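Local structure of Xaa-Pro dipeptidase (Lactobacillus brevis, 3I7M) at residues G107-Q110 with V111-E115. The protein probably acts, as a whole, as a manganese-dependent metalloexopeptidase cleaving Xaa-Pro dipeptides; this chain is its creatinase/prolidase-type N-terminal domain. Numbering follows the deposited sequence. Where two conformers were deposited one is given.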
loop_
_atom_site.group_PDB
_atom_site.type_symbol
_atom_site.label_atom_id
_atom_site.label_comp_id
_atom_site.label_asym_id
_atom_site.label_seq_id
_atom_site.Cartn_x
_atom_site.Cartn_y
_atom_site.Cartn_z
ATOM N N GLY A 107 0.513 9.699 9.662
ATOM C CA GLY A 107 0.255 9.590 11.080
ATOM C C GLY A 107 0.573 8.248 11.674
ATOM O O GLY A 107 0.787 8.136 12.896
ATOM N N GLN A 108 0.644 7.215 10.855
ATOM C CA GLN A 108 0.881 5.840 11.298
ATOM C C GLN A 108 2.221 5.291 10.817
ATOM O O GLN A 108 2.821 4.503 11.564
ATOM C CB GLN A 108 -0.302 4.933 10.860
ATOM C CG GLN A 108 -0.146 3.469 11.258
ATOM C CD GLN A 108 0.631 2.622 10.312
ATOM O OE1 GLN A 108 1.085 1.486 10.689
ATOM N NE2 GLN A 108 0.672 3.032 9.134
ATOM N N LEU A 109 2.659 5.576 9.606
ATOM C CA LEU A 109 3.818 4.879 9.015
ATOM C C LEU A 109 5.087 5.333 9.718
ATOM O O LEU A 109 5.337 6.549 9.844
ATOM C CB LEU A 109 3.864 5.136 7.519
ATOM C CG LEU A 109 4.930 4.338 6.785
ATOM C CD1 LEU A 109 4.719 2.841 6.925
ATOM C CD2 LEU A 109 5.020 4.751 5.326
ATOM N N GLN A 110 5.914 4.398 10.119
ATOM C CA GLN A 110 7.170 4.689 10.754
ATOM C C GLN A 110 8.199 5.167 9.736
ATOM O O GLN A 110 8.209 4.729 8.606
ATOM C CB GLN A 110 7.674 3.457 11.441
ATOM C CG GLN A 110 6.702 2.900 12.456
ATOM C CD GLN A 110 5.879 1.775 11.910
ATOM O OE1 GLN A 110 5.478 1.739 10.794
ATOM N NE2 GLN A 110 5.636 0.787 12.779
ATOM N N VAL A 111 9.038 6.112 10.148
ATOM C CA VAL A 111 10.059 6.708 9.284
ATOM C C VAL A 111 10.875 5.613 8.595
ATOM O O VAL A 111 11.199 5.724 7.417
ATOM C CB VAL A 111 10.925 7.691 10.030
ATOM C CG1 VAL A 111 12.067 8.177 9.151
ATOM C CG2 VAL A 111 10.165 8.975 10.466
ATOM N N ALA A 112 11.324 4.588 9.364
ATOM C CA ALA A 112 12.229 3.599 8.786
ATOM C C ALA A 112 11.568 2.882 7.617
ATOM O O ALA A 112 12.230 2.441 6.658
ATOM C CB ALA A 112 12.656 2.582 9.822
ATOM N N ARG A 113 10.243 2.693 7.686
ATOM C CA ARG A 113 9.542 1.991 6.658
ATOM C C ARG A 113 9.375 2.853 5.440
ATOM O O ARG A 113 9.499 2.402 4.288
ATOM C CB ARG A 113 8.198 1.421 7.193
ATOM C CG ARG A 113 8.372 0.428 8.257
ATOM C CD ARG A 113 7.130 -0.189 8.744
ATOM N NE ARG A 113 7.428 -1.010 9.900
ATOM C CZ ARG A 113 7.076 -2.259 10.084
ATOM N NH1 ARG A 113 6.254 -2.842 9.239
ATOM N NH2 ARG A 113 7.520 -2.883 11.196
HETATM N N MSE A 114 8.988 4.122 5.617
HETATM C CA MSE A 114 8.997 5.047 4.506
HETATM C C MSE A 114 10.331 5.035 3.811
HETATM O O MSE A 114 10.373 4.977 2.598
HETATM C CB MSE A 114 8.645 6.463 4.910
HETATM C CG MSE A 114 8.886 7.478 3.774
HETATM SE SE MSE A 114 8.570 9.270 4.295
HETATM C CE MSE A 114 10.128 9.488 5.421
ATOM N N GLU A 115 11.416 5.119 4.553
ATOM C CA GLU A 115 12.745 5.164 3.937
ATOM C C GLU A 115 13.071 3.875 3.235
ATOM O O GLU A 115 13.751 3.893 2.193
ATOM C CB GLU A 115 13.822 5.580 4.989
ATOM C CG GLU A 115 13.649 6.969 5.457
ATOM C CD GLU A 115 14.653 7.496 6.535
ATOM O OE1 GLU A 115 15.377 6.687 7.072
ATOM O OE2 GLU A 115 14.636 8.724 6.717
#
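The carbonyl O of Gln110 accepts the amide N of Met114, a selenomethionine in this crystal, across the first turn of helix 111-118, in a backbone bond of 3.1 Å that is nearly straight at 169°. A second, weak bond reaches the same oxygen from Arg113 N at 3.0 Å, bent to 130°, so two successive amides of the first turn converge on one acceptor. Gln110 holds the N-cap position, immediately before the helix, and Glu115 N continues the ladder to Val111 O.

The side chains of Gln110 and Arg113 lie side by side, pointing the same way, their amide and guanidinium planes only 16° apart. Gln110 OE1 lies 3.3 Å from Arg113 CD and 3.5 Å from Arg113 NE; it approaches the guanidinium obliquely, and the poor angle rules out a hydrogen bond to NE, so the two flat groups are in contact without a bond. In this N-terminal domain of the creatinase/prolidase type, the helix follows strand 101-104 through the loop and leads on to the edge strand 125-129. The arginine, extended from CG to NE, reaches away to give NH2 to the carbonyl O of Glu41 and NH1 to that of Arg42, tying the helix start to the segment between helix 26-33 and strand 45-48. An alanine in place of Arg113 would take away the CD and NE atoms that Gln110 OE1 lies against, and would probably leave both carbonyls without their guanidinium donors and the Gln110 amide freer to turn.

Apolar contacts come from Leu109. With CG anti to the backbone N (chi1 -174°), its two methyls divide between successive residues of the first turn: CD1 meets Arg113 CB at 3.8 Å, while CD2 lies 4.0 Å from Met114 CB, the Leu109 and Met114 side chains crossing at about a right angle. Both also touch Ile104 of strand 101-104.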